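Local coordinates for protein putative fumarylpyruvate hydrolase (Burkholderia cenocepacia, PDB 4MAQ) that is a putative hydrolase of the fumarylacetoacetate hydrolase superfamily, a beta-rich protein that pairs with a second copy of itself, at residues 74-79 with 232-237; 96-101 with 198-203; 21-26 with 148-153; 85-90 with 165-170; 100-105 with 192-197. All coordinates share one frame; numbering follows the deposited sequence.

Contact 4 is the one buried almost throughout, an apolar interface where strands of two sheets face each other without any hydrogen bond between them. Contact 1 adds a short edge strand to one of those sheets through parallel backbone bonds, and its Phe232 packs on Ile89 of contact 4. Contact 3 ties the N-terminal 21-26 segment to the other sheet and touches contact 1 through Thr149. About 30 Å from contact 1, centre to centre, contact 2 lies at the surface and combines a single backbone bridge with a network of charged side chains. Contact 5 shares Arg100 and Ser101 with it but uses a serine near a helix end; contacts 2, 3 and 5 reach the second subunit.

Contact 1. Residues 74-79 with 232-237; sequences GTVAYP and FEFVVG
Val76 loses more surface to this contact than any other residue, and its side chain meets Phe234. Val76 CG2 sits over one face of the Phe234 ring, 3.7 Å from its centroid and offset to the rim, in a CH-pi contact. Phe234 swings its ring into place with CG lodged between its own backbone N and carbonyl carbon (chi1 66°), while the methyl that Val76 offers is the one lying beside its backbone N. The main chain of Val76 is gripped at both ends: its N donates to Val235 O at 2.9 Å, and its O accepts from Gly237 N at 2.8 Å. With the bond from Val235 N to Gly74 O at 2.9 Å, these make a parallel pairing in which Thr75 matches Val235 and Val76 matches Val236. Gly237, the second most covered residue, closes the pairing. Tyr78 CB lies 3.4 Å from Gly237 O, a carbonyl that the contact buries and that has no polar partner in the model. Past it, the Tyr78 ring meets Val236 CG1 with its edge, CD2 being the nearest atom at 3.7 Å. At the other end, a water bridges Gly74 N and Glu233 O, extending the pairing beyond its direct bonds. Strand 75-76 thus forms one outer edge of a five-stranded mixed sheet within the chain, next to strand 230-236. That strand is bonded in turn to 221-226, while Val76 also packs on Leu120 of strand 111-122.

Contact 2. Residues 96-101 with 198-203; sequences GKDGRS and ELKAGD
Gly99 and Leu199 pair as a single antiparallel bridge between two loops, a small hydrogen-bonded link flanked by a network of four charged side chains. Backbone bonds come first: Gly99 N donates to Leu199 O at 2.9 Å, and Leu199 N returns a more bent bond to Gly99 O, with 138° at the hydrogen. Extending this pairing, Asp98 OD1 takes the N-H of Ala201 at 2.9 Å, met nearly along the C-O bond, which fixes that carboxylate beside the start of the 200-203 turn. The turn is type II and closes on itself through the bond from Asp203 N to Lys200 O; Asp203 OD2 in turn accepts from Lys200 N, and Arg34 forms a salt bridge with OD1 of the same side chain. The charges form the second group. Lys200 bends back at chi2 and chi3 (-71° and -148°), bringing NZ within 3.0 Å of Glu198 OE1, which it approaches from above the carboxylate plane. Its bridge to Asp98 OD2 is long, but a water joins the two, donating to that oxygen and accepting from Lys200 NZ. Arg100 lays its guanidinium roughly flat against Glu198, with Glu198 CG over one face of the guanidinium; the ion pair to OE1 is purely electrostatic, since no N-H aims at the oxygen. Lys200 probably also eases the repulsion between the Asp98 and Glu198 carboxylates. Asp143 of the second subunit takes the backbone N-H of Glu198. At the other end the Ala201 CB methyl rests on a carbonyl, 3.6 Å from Gly96 O.

Contact 3. Residues 21-26 with 148-153; sequences SVEVDQ and VTALRA
Asp25 and Arg152 lie side by side and point the same way, yet their flat ends are turned at right angles, the carboxylate and guanidinium planes standing 90° apart. Asp25 OD2 reaches Arg152 NE at 3.5 Å, obliquely to the guanidinium, in a salt bridge. A water lies in the guanidinium plane at its edge and joins the same two groups, accepting from NE at 2.8 Å while donating to OD2 at 2.7 Å. The Arg152 chain bends at chi3 (79°), and its CG packs alongside Asp25 CB, so the contact has an aliphatic part as well as a charged one. On the same side of the paired backbones, the extended chain of Glu23 runs past the Ala150 methyl, Glu23 CD 3.7 Å from Ala150 CB. Beneath these side chains the backbones meet in one isolated beta bridge, Val24 with Leu151. Leu151 N donates to Glu23 O and Leu151 O accepts from Asp25 N at 2.7 Å, both bonds fairly straight, so Leu151 is held by N and O alike. This ties the 21-26 segment, whose strand 21-23 pairs antiparallel with 30-32, to the broken strand 146-153 of the large mixed sheet. Val22 supplies the apolar side. Val22 CG1, anti to its own N (chi1 -174°), meets Leu151 CG at 3.6 Å, the two side chains crossing at about a right angle, and the same methyl nears Thr149 O. Leu151 also packs on Trp112 and Phe31, while Val24 touches Val13 of the second subunit.

Contact 4. Residues 85-90 with 165-170; sequences LHHEIE and IWLAVN
Ile89 and Leu167 slide past each other in opposite directions, CB against CB at 3.8 Å, at the middle of this buried contact. Ile89 reaches further with CG1, which lies 3.8 Å from Ile165 CG1 and 3.4 Å from the backbone O of Trp166. Ile165 in turn extends its CD1 over the main chain of Glu90, 3.8 Å from CA. Leu167 uses its other end on His87: its CD2 methyl sits over one face of the imidazole in a CH-pi contact, 3.7 Å from the ring centroid. The ring stands there because its CG is wedged between the backbone N and the carbonyl carbon, with chi1 at 56°. Outside this first shell, Gln175 OE1, from strand 172-178 of the five-stranded sheet, bonds both to His87 ND1 and to the backbone N of Ile89, steadying ring and strand together and linking the sheets from beside the contact. The two segments themselves meet largely through apolar groups. Strand 85-90 and strand 165-169 cross at 148° with their axes 6.9 Å apart. The first pairs with strand 111-122 in the large mixed sheet, the second with strand 221-226, where Val222 lies against Leu167.

Contact 5. Residues 100-105 with 192-197; sequences RSIDPA and YVSRSV
Ser194 OG is held by two bonds: it accepts the N-H of Ile102 at 2.9 Å and donates to the backbone O of Ala191 one turn back in its own helix. The hydroxyl reaches both because OG sits between the backbone N and the carbonyl carbon of Ser194 (chi1 79°). The carbonyl of the same residue takes the N-H of the residue before Ile102, Ser101 N to Ser194 O at 2.9 Å, with the donor standing well above the carbonyl plane. Ile102 then covers the serine with carbon, its CD1 3.7 Å from Ser194 CB, and packs on Ile190 in the same helix. A water joins the segments further out, donating to Ile102 O at 2.7 Å and accepting from Arg195 NH1. That guanidinium is steadied by its own helix, since Arg195 NH2 lies 3.2 Å above the plane of the Tyr192 ring, over its centre. Asp103, at the N-cap of the short, weakly bonded helix 104-107, accepts from Ala105 N with OD1. One serine therefore satisfies two consecutive loop N-H groups with its hydroxyl and its carbonyl, pinning 101-102 to the last turn of helix 186-196 by neutral hydrogen bonds.

Contact 1. Residues 74-79 with 232-237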
# COMPACT_ATOMS: atom_id res chain seq x y z
N GLY B 74 1.99 22.38 -9.45
CA GLY B 74 1.84 22.02 -10.84
C GLY B 74 0.45 21.49 -11.11
O GLY B 74 -0.54 22.10 -10.71
N THR B 75 0.40 20.36 -11.81
CA THR B 75 -0.85 19.68 -12.14
C THR B 75 -0.91 18.39 -11.34
O THR B 75 0.12 17.67 -11.20
CB THR B 75 -0.93 19.37 -13.67
OG1 THR B 75 -0.89 20.60 -14.39
CG2 THR B 75 -2.21 18.61 -14.04
N VAL B 76 -2.10 18.08 -10.83
CA VAL B 76 -2.32 16.80 -10.16
C VAL B 76 -3.36 16.10 -11.04
O VAL B 76 -4.46 16.62 -11.23
CB VAL B 76 -2.81 16.97 -8.71
CG1 VAL B 76 -3.29 15.63 -8.14
CG2 VAL B 76 -1.69 17.55 -7.82
N ALA B 77 -3.02 14.93 -11.56
CA ALA B 77 -3.91 14.29 -12.54
C ALA B 77 -5.28 13.92 -11.95
O ALA B 77 -5.39 13.50 -10.80
CB ALA B 77 -3.24 13.04 -13.10
N TYR B 78 -6.32 14.05 -12.77
CA TYR B 78 -7.64 13.56 -12.40
C TYR B 78 -7.67 12.06 -12.78
O TYR B 78 -7.38 11.72 -13.94
CB TYR B 78 -8.71 14.35 -13.17
CG TYR B 78 -10.13 14.14 -12.70
CD1 TYR B 78 -10.88 13.06 -13.13
CD2 TYR B 78 -10.73 15.06 -11.82
CE1 TYR B 78 -12.18 12.86 -12.68
CE2 TYR B 78 -12.03 14.87 -11.37
CZ TYR B 78 -12.75 13.77 -11.82
OH TYR B 78 -14.05 13.54 -11.39
N PRO B 79 -7.95 11.17 -11.82
CA PRO B 79 -7.78 9.73 -12.06
C PRO B 79 -8.91 9.16 -12.94
O PRO B 79 -9.97 9.79 -13.05
CB PRO B 79 -7.86 9.14 -10.63
CG PRO B 79 -8.81 10.06 -9.93
CD PRO B 79 -8.46 11.44 -10.46
N PHE B 232 0.11 25.62 -0.37
CA PHE B 232 0.26 25.02 -1.68
C PHE B 232 -0.76 25.61 -2.65
O PHE B 232 -1.80 26.21 -2.24
CB PHE B 232 0.12 23.49 -1.66
CG PHE B 232 -1.24 23.02 -1.30
CD1 PHE B 232 -2.25 22.91 -2.26
CD2 PHE B 232 -1.54 22.65 0.02
CE1 PHE B 232 -3.53 22.47 -1.91
CE2 PHE B 232 -2.82 22.21 0.37
CZ PHE B 232 -3.82 22.13 -0.60
N GLU B 233 -0.46 25.39 -3.93
CA GLU B 233 -1.36 25.75 -5.03
C GLU B 233 -1.11 24.77 -6.17
O GLU B 233 0.02 24.60 -6.59
CB GLU B 233 -1.09 27.19 -5.47
CG GLU B 233 -1.91 27.66 -6.69
CD GLU B 233 -1.96 29.18 -6.84
OE1 GLU B 233 -1.70 29.92 -5.84
OE2 GLU B 233 -2.25 29.65 -7.96
N PHE B 234 -2.15 24.09 -6.64
CA PHE B 234 -2.02 23.20 -7.81
C PHE B 234 -3.31 23.20 -8.60
O PHE B 234 -4.35 23.68 -8.11
CB PHE B 234 -1.58 21.77 -7.41
CG PHE B 234 -2.58 20.97 -6.59
CD1 PHE B 234 -3.67 20.33 -7.18
CD2 PHE B 234 -2.38 20.78 -5.21
CE1 PHE B 234 -4.54 19.55 -6.42
CE2 PHE B 234 -3.24 19.99 -4.46
CZ PHE B 234 -4.34 19.39 -5.05
N VAL B 235 -3.24 22.70 -9.83
CA VAL B 235 -4.40 22.64 -10.70
C VAL B 235 -4.73 21.16 -10.96
O VAL B 235 -3.84 20.35 -11.24
CB VAL B 235 -4.12 23.39 -12.04
CG1 VAL B 235 -5.27 23.23 -13.02
CG2 VAL B 235 -3.89 24.88 -11.76
N VAL B 236 -6.00 20.81 -10.84
CA VAL B 236 -6.46 19.45 -11.15
C VAL B 236 -6.46 19.26 -12.67
O VAL B 236 -6.94 20.13 -13.42
CB VAL B 236 -7.87 19.23 -10.60
CG1 VAL B 236 -8.38 17.84 -10.93
CG2 VAL B 236 -7.85 19.41 -9.08
N GLY B 237 -5.90 18.13 -13.11
CA GLY B 237 -5.84 17.85 -14.54
C GLY B 237 -7.19 17.52 -15.17
O GLY B 237 -8.24 17.47 -14.50
O HOH W 1 1.77 25.25 -8.79

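Contact 2. Residues 96-101 with 198-203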
# COMPACT_ATOMS: atom_id res chain seq x y z
N GLY B 96 11.18 9.84 11.31
CA GLY B 96 12.63 9.72 11.14
C GLY B 96 13.29 8.63 11.97
O GLY B 96 14.50 8.42 11.85
N LYS B 97 12.52 7.86 12.74
CA LYS B 97 13.10 6.85 13.62
C LYS B 97 12.16 5.67 13.74
O LYS B 97 10.97 5.85 14.05
CB LYS B 97 13.40 7.43 15.02
CG LYS B 97 14.02 6.47 16.02
CD LYS B 97 14.47 7.20 17.27
CE LYS B 97 13.31 7.84 18.03
NZ LYS B 97 13.78 8.37 19.34
N ASP B 98 12.70 4.48 13.52
CA ASP B 98 11.89 3.27 13.59
C ASP B 98 11.32 3.05 15.00
O ASP B 98 11.91 3.46 16.00
CB ASP B 98 12.74 2.03 13.32
CG ASP B 98 13.39 1.99 11.92
OD1 ASP B 98 13.09 2.82 11.02
OD2 ASP B 98 14.23 1.08 11.73
N GLY B 99 10.21 2.34 15.09
CA GLY B 99 9.78 1.85 16.39
C GLY B 99 8.54 1.03 16.37
O GLY B 99 7.68 1.24 15.53
N ARG B 100 8.43 0.10 17.30
CA ARG B 100 7.15 -0.57 17.54
C ARG B 100 6.69 -0.31 18.97
O ARG B 100 7.52 -0.07 19.87
CB ARG B 100 7.18 -2.07 17.19
CG ARG B 100 8.01 -2.92 18.11
CD ARG B 100 7.80 -4.40 17.78
NE ARG B 100 8.11 -4.75 16.38
CZ ARG B 100 9.34 -4.89 15.88
NH1 ARG B 100 10.43 -4.66 16.64
NH2 ARG B 100 9.47 -5.24 14.61
N SER B 101 5.37 -0.35 19.17
CA SER B 101 4.79 -0.13 20.51
C SER B 101 5.38 1.13 21.17
O SER B 101 5.86 1.10 22.31
CB SER B 101 4.98 -1.39 21.37
OG SER B 101 4.22 -2.45 20.82
N GLU B 198 5.60 -2.29 12.51
CA GLU B 198 6.75 -1.51 12.93
C GLU B 198 6.77 -0.22 12.12
O GLU B 198 6.81 -0.24 10.90
CB GLU B 198 8.06 -2.28 12.73
CG GLU B 198 9.22 -1.52 13.33
CD GLU B 198 10.57 -2.10 12.97
OE1 GLU B 198 10.64 -2.98 12.09
OE2 GLU B 198 11.55 -1.66 13.59
N LEU B 199 6.73 0.92 12.81
CA LEU B 199 6.90 2.20 12.16
C LEU B 199 8.35 2.33 11.72
O LEU B 199 9.26 1.85 12.42
CB LEU B 199 6.54 3.29 13.14
CG LEU B 199 6.20 4.66 12.63
CD1 LEU B 199 4.91 4.62 11.81
CD2 LEU B 199 6.13 5.65 13.78
N LYS B 200 8.57 2.96 10.57
CA LYS B 200 9.93 3.08 10.03
C LYS B 200 10.25 4.51 9.64
O LYS B 200 9.36 5.24 9.22
CB LYS B 200 10.11 2.19 8.79
CG LYS B 200 9.97 0.69 9.05
CD LYS B 200 11.13 0.12 9.82
CE LYS B 200 11.37 -1.32 9.40
NZ LYS B 200 12.57 -1.87 10.08
N ALA B 201 11.53 4.87 9.75
CA ALA B 201 12.02 6.09 9.13
C ALA B 201 11.58 6.07 7.67
O ALA B 201 11.75 5.08 6.97
CB ALA B 201 13.54 6.15 9.23
N GLY B 202 10.99 7.17 7.22
CA GLY B 202 10.46 7.24 5.88
C GLY B 202 8.94 7.17 5.82
O GLY B 202 8.36 7.51 4.80
N ASP B 203 8.29 6.77 6.91
CA ASP B 203 6.82 6.74 6.93
C ASP B 203 6.21 8.13 6.95
O ASP B 203 6.76 9.07 7.54
CB ASP B 203 6.29 5.91 8.10
CG ASP B 203 6.53 4.43 7.90
OD1 ASP B 203 6.76 4.03 6.73
OD2 ASP B 203 6.46 3.67 8.88
O HOH W 2 14.79 -0.40 9.27

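Contact 3. Residues 21-26 with 148-153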
# COMPACT_ATOMS: atom_id res chain seq x y z
N SER B 21 10.01 9.96 -3.26
CA SER B 21 10.54 10.86 -2.24
C SER B 21 9.84 12.21 -2.32
O SER B 21 9.15 12.50 -3.31
CB SER B 21 12.06 11.04 -2.37
OG SER B 21 12.36 11.67 -3.60
N VAL B 22 9.99 13.00 -1.27
CA VAL B 22 9.33 14.31 -1.14
C VAL B 22 10.41 15.36 -1.02
O VAL B 22 11.43 15.13 -0.39
CB VAL B 22 8.42 14.37 0.13
CG1 VAL B 22 7.61 15.68 0.20
CG2 VAL B 22 7.48 13.20 0.16
N GLU B 23 10.18 16.50 -1.67
CA GLU B 23 11.04 17.66 -1.55
C GLU B 23 11.13 18.07 -0.09
O GLU B 23 10.17 17.94 0.67
CB GLU B 23 10.44 18.83 -2.36
CG GLU B 23 11.32 20.08 -2.40
CD GLU B 23 10.65 21.29 -3.04
OE1 GLU B 23 9.50 21.19 -3.53
OE2 GLU B 23 11.29 22.36 -3.08
N VAL B 24 12.29 18.59 0.29
CA VAL B 24 12.49 19.17 1.61
C VAL B 24 12.76 20.66 1.42
O VAL B 24 13.57 21.06 0.57
CB VAL B 24 13.65 18.47 2.33
CG1 VAL B 24 14.02 19.19 3.62
CG2 VAL B 24 13.27 17.01 2.60
N ASP B 25 12.04 21.48 2.18
CA ASP B 25 12.22 22.93 2.15
C ASP B 25 13.67 23.32 2.51
O ASP B 25 14.23 22.80 3.47
CB ASP B 25 11.24 23.55 3.16
CG ASP B 25 11.28 25.07 3.16
OD1 ASP B 25 11.14 25.68 2.09
OD2 ASP B 25 11.41 25.63 4.26
N GLN B 26 14.22 24.27 1.75
CA GLN B 26 15.58 24.80 1.98
C GLN B 26 16.68 23.71 1.97
O GLN B 26 17.68 23.80 2.70
CB GLN B 26 15.66 25.62 3.29
CG GLN B 26 14.64 26.75 3.47
CD GLN B 26 14.47 27.61 2.24
OE1 GLN B 26 13.39 27.62 1.63
NE2 GLN B 26 15.52 28.33 1.87
N VAL B 148 1.47 16.18 -1.61
CA VAL B 148 2.07 16.69 -0.37
C VAL B 148 3.02 17.84 -0.73
O VAL B 148 3.71 17.79 -1.76
CB VAL B 148 2.84 15.56 0.41
CG1 VAL B 148 3.47 16.07 1.70
CG2 VAL B 148 1.93 14.37 0.73
N THR B 149 3.09 18.85 0.15
CA THR B 149 4.05 19.93 -0.00
C THR B 149 5.47 19.46 0.28
O THR B 149 5.69 18.39 0.87
CB THR B 149 3.74 21.09 0.95
OG1 THR B 149 3.86 20.65 2.31
CG2 THR B 149 2.35 21.67 0.66
N ALA B 150 6.44 20.30 -0.05
CA ALA B 150 7.75 20.12 0.52
C ALA B 150 7.65 20.02 2.06
O ALA B 150 6.78 20.67 2.70
CB ALA B 150 8.65 21.27 0.09
N LEU B 151 8.49 19.17 2.62
CA LEU B 151 8.53 18.98 4.06
C LEU B 151 9.49 19.94 4.73
O LEU B 151 10.52 20.33 4.16
CB LEU B 151 8.97 17.55 4.38
CG LEU B 151 8.17 16.42 3.71
CD1 LEU B 151 8.73 15.09 4.19
CD2 LEU B 151 6.67 16.48 3.95
N ARG B 152 9.15 20.30 5.97
CA ARG B 152 10.06 21.04 6.84
C ARG B 152 10.49 20.19 8.02
O ARG B 152 9.66 19.48 8.62
CB ARG B 152 9.41 22.33 7.34
CG ARG B 152 9.08 23.31 6.23
CD ARG B 152 8.52 24.58 6.82
NE ARG B 152 9.63 25.36 7.31
CZ ARG B 152 9.52 26.41 8.12
NH1 ARG B 152 10.63 27.07 8.50
NH2 ARG B 152 8.32 26.80 8.54
N ALA B 153 11.76 20.27 8.40
CA ALA B 153 12.26 19.54 9.57
C ALA B 153 11.58 20.06 10.83
O ALA B 153 11.33 21.26 10.96
CB ALA B 153 13.77 19.72 9.69
O HOH W 3 12.35 24.88 6.67

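Contact 4. Residues 85-90 with 165-170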
# COMPACT_ATOMS: atom_id res chain seq x y z
N LEU B 85 -14.30 13.03 -7.43
CA LEU B 85 -13.01 13.15 -6.74
C LEU B 85 -13.16 14.09 -5.58
O LEU B 85 -13.55 15.24 -5.78
CB LEU B 85 -11.97 13.69 -7.71
CG LEU B 85 -10.53 13.76 -7.20
CD1 LEU B 85 -9.92 12.38 -7.00
CD2 LEU B 85 -9.74 14.54 -8.23
N HIS B 86 -12.87 13.63 -4.36
CA HIS B 86 -13.00 14.50 -3.20
C HIS B 86 -11.66 14.90 -2.61
O HIS B 86 -10.68 14.15 -2.72
CB HIS B 86 -13.87 13.85 -2.12
CG HIS B 86 -15.33 13.95 -2.44
ND1 HIS B 86 -16.30 14.06 -1.48
CD2 HIS B 86 -15.97 13.99 -3.64
CE1 HIS B 86 -17.49 14.13 -2.06
NE2 HIS B 86 -17.31 14.11 -3.37
N HIS B 87 -11.64 16.06 -1.94
CA HIS B 87 -10.45 16.56 -1.23
C HIS B 87 -10.63 16.48 0.27
O HIS B 87 -11.72 16.72 0.78
CB HIS B 87 -10.18 18.04 -1.59
CG HIS B 87 -11.35 18.97 -1.32
ND1 HIS B 87 -11.69 19.41 -0.05
CD2 HIS B 87 -12.26 19.52 -2.15
CE1 HIS B 87 -12.74 20.21 -0.13
NE2 HIS B 87 -13.12 20.27 -1.40
N GLU B 88 -9.53 16.18 0.96
CA GLU B 88 -9.44 16.32 2.41
C GLU B 88 -8.07 16.87 2.77
O GLU B 88 -7.05 16.17 2.63
CB GLU B 88 -9.64 14.97 3.11
CG GLU B 88 -11.04 14.42 3.01
CD GLU B 88 -11.09 12.98 3.42
OE1 GLU B 88 -10.62 12.67 4.52
OE2 GLU B 88 -11.58 12.16 2.63
N ILE B 89 -8.03 18.13 3.23
CA ILE B 89 -6.76 18.76 3.66
C ILE B 89 -6.27 18.12 4.98
O ILE B 89 -7.07 17.93 5.90
CB ILE B 89 -6.95 20.29 3.86
CG1 ILE B 89 -5.64 21.00 4.17
CG2 ILE B 89 -7.99 20.63 4.93
CD1 ILE B 89 -4.78 21.12 2.95
N GLU B 90 -4.97 17.82 5.08
CA GLU B 90 -4.42 17.15 6.28
C GLU B 90 -3.01 17.60 6.59
O GLU B 90 -2.23 17.82 5.68
CB GLU B 90 -4.44 15.63 6.10
CG GLU B 90 -5.80 15.16 5.62
CD GLU B 90 -6.16 13.73 5.90
OE1 GLU B 90 -5.48 13.03 6.67
OE2 GLU B 90 -7.21 13.35 5.34
N ILE B 165 -5.81 25.12 9.60
CA ILE B 165 -5.62 24.14 8.53
C ILE B 165 -6.78 24.39 7.57
O ILE B 165 -7.95 24.45 8.00
CB ILE B 165 -5.58 22.68 9.06
CG1 ILE B 165 -5.62 21.68 7.90
CG2 ILE B 165 -6.68 22.38 10.10
CD1 ILE B 165 -5.18 20.27 8.24
N TRP B 166 -6.49 24.61 6.29
CA TRP B 166 -7.51 25.13 5.39
C TRP B 166 -7.28 24.66 3.96
O TRP B 166 -6.16 24.29 3.57
CB TRP B 166 -7.54 26.68 5.47
CG TRP B 166 -6.26 27.28 4.96
CD1 TRP B 166 -5.08 27.46 5.66
CD2 TRP B 166 -6.01 27.75 3.63
NE1 TRP B 166 -4.12 28.00 4.82
CE2 TRP B 166 -4.67 28.20 3.58
CE3 TRP B 166 -6.81 27.86 2.47
CZ2 TRP B 166 -4.09 28.73 2.42
CZ3 TRP B 166 -6.22 28.38 1.30
CH2 TRP B 166 -4.88 28.81 1.29
N LEU B 167 -8.35 24.71 3.18
CA LEU B 167 -8.27 24.40 1.77
C LEU B 167 -9.33 25.23 1.04
O LEU B 167 -10.45 25.38 1.54
CB LEU B 167 -8.48 22.89 1.53
CG LEU B 167 -8.52 22.39 0.07
CD1 LEU B 167 -8.07 20.94 0.02
CD2 LEU B 167 -9.89 22.54 -0.58
N ALA B 168 -8.95 25.78 -0.11
CA ALA B 168 -9.87 26.51 -0.99
C ALA B 168 -9.82 25.95 -2.39
O ALA B 168 -8.81 25.34 -2.80
CB ALA B 168 -9.50 28.00 -0.99
N VAL B 169 -10.92 26.15 -3.10
CA VAL B 169 -11.04 25.73 -4.50
C VAL B 169 -11.47 26.95 -5.30
O VAL B 169 -12.50 27.58 -4.99
CB VAL B 169 -12.10 24.60 -4.65
CG1 VAL B 169 -12.38 24.30 -6.12
CG2 VAL B 169 -11.65 23.34 -3.93
N ASN B 170 -10.68 27.28 -6.31
CA ASN B 170 -10.92 28.49 -7.08
C ASN B 170 -11.11 29.71 -6.19
O ASN B 170 -11.95 30.60 -6.44
CB ASN B 170 -12.08 28.29 -8.08
CG ASN B 170 -11.85 27.08 -8.94
OD1 ASN B 170 -10.71 26.79 -9.31
ND2 ASN B 170 -12.92 26.36 -9.24

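Contact 5. Residues 100-105 with 192-197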
# COMPACT_ATOMS: atom_id res chain seq x y z
N ARG B 100 8.43 0.10 17.30
CA ARG B 100 7.15 -0.57 17.54
C ARG B 100 6.69 -0.31 18.97
O ARG B 100 7.52 -0.07 19.87
CB ARG B 100 7.18 -2.07 17.19
CG ARG B 100 8.01 -2.92 18.11
CD ARG B 100 7.80 -4.40 17.78
NE ARG B 100 8.11 -4.75 16.38
CZ ARG B 100 9.34 -4.89 15.88
NH1 ARG B 100 10.43 -4.66 16.64
NH2 ARG B 100 9.47 -5.24 14.61
N SER B 101 5.37 -0.35 19.17
CA SER B 101 4.79 -0.13 20.51
C SER B 101 5.38 1.13 21.17
O SER B 101 5.86 1.10 22.31
CB SER B 101 4.98 -1.39 21.37
OG SER B 101 4.22 -2.45 20.82
N ILE B 102 5.32 2.24 20.44
CA ILE B 102 5.88 3.50 20.87
C ILE B 102 4.92 4.14 21.88
O ILE B 102 3.72 4.27 21.61
CB ILE B 102 6.09 4.45 19.66
CG1 ILE B 102 7.03 3.82 18.64
CG2 ILE B 102 6.62 5.82 20.13
CD1 ILE B 102 7.05 4.55 17.31
N ASP B 103 5.43 4.54 23.03
CA ASP B 103 4.59 5.24 24.00
C ASP B 103 4.33 6.66 23.48
O ASP B 103 5.25 7.29 22.93
CB ASP B 103 5.29 5.32 25.37
CG ASP B 103 4.38 5.87 26.47
OD1 ASP B 103 4.28 7.10 26.62
OD2 ASP B 103 3.77 5.05 27.18
N PRO B 104 3.08 7.17 23.65
CA PRO B 104 2.81 8.55 23.23
C PRO B 104 3.81 9.55 23.77
O PRO B 104 4.16 10.49 23.06
CB PRO B 104 1.39 8.80 23.76
CG PRO B 104 0.76 7.45 23.71
CD PRO B 104 1.85 6.49 24.12
N ALA B 105 4.29 9.35 25.00
CA ALA B 105 5.26 10.29 25.57
C ALA B 105 6.57 10.35 24.80
O ALA B 105 7.31 11.32 24.90
CB ALA B 105 5.51 9.97 27.04
N TYR B 192 -0.56 4.37 17.98
CA TYR B 192 -1.51 3.42 17.43
C TYR B 192 -0.95 2.73 16.17
O TYR B 192 -1.03 1.49 16.05
CB TYR B 192 -2.81 4.13 17.08
CG TYR B 192 -3.85 4.11 18.17
CD1 TYR B 192 -4.48 2.92 18.50
CD2 TYR B 192 -4.20 5.26 18.87
CE1 TYR B 192 -5.43 2.85 19.49
CE2 TYR B 192 -5.16 5.22 19.88
CZ TYR B 192 -5.78 4.00 20.19
OH TYR B 192 -6.74 3.88 21.17
N VAL B 193 -0.34 3.49 15.26
CA VAL B 193 0.20 2.84 14.06
C VAL B 193 1.28 1.84 14.48
O VAL B 193 1.33 0.71 13.98
CB VAL B 193 0.79 3.83 13.02
CG1 VAL B 193 1.51 3.08 11.90
CG2 VAL B 193 -0.32 4.72 12.45
N SER B 194 2.12 2.24 15.44
CA SER B 194 3.25 1.40 15.88
C SER B 194 2.84 0.12 16.61
O SER B 194 3.68 -0.72 16.87
CB SER B 194 4.18 2.21 16.79
OG SER B 194 3.66 2.32 18.11
N ARG B 195 1.56 -0.01 16.97
CA ARG B 195 1.08 -1.24 17.59
C ARG B 195 0.54 -2.22 16.53
O ARG B 195 0.29 -3.37 16.85
CB ARG B 195 0.03 -0.94 18.68
CG ARG B 195 0.64 -0.20 19.86
CD ARG B 195 -0.28 -0.12 21.06
NE ARG B 195 -1.42 0.78 20.87
CZ ARG B 195 -1.48 2.03 21.33
NH1 ARG B 195 -0.46 2.56 22.00
NH2 ARG B 195 -2.56 2.76 21.11
N SER B 196 0.38 -1.76 15.29
CA SER B 196 -0.11 -2.58 14.18
C SER B 196 1.02 -3.11 13.30
O SER B 196 0.98 -4.26 12.86
CB SER B 196 -1.07 -1.75 13.35
OG SER B 196 -1.42 -2.47 12.18
N VAL B 197 2.02 -2.25 13.05
CA VAL B 197 3.19 -2.60 12.25
C VAL B 197 4.39 -1.94 12.93
O VAL B 197 4.21 -1.08 13.77
CB VAL B 197 3.10 -2.06 10.79
CG1 VAL B 197 1.95 -2.70 10.00
CG2 VAL B 197 2.98 -0.54 10.77
O HOH W 4 2.11 2.06 21.72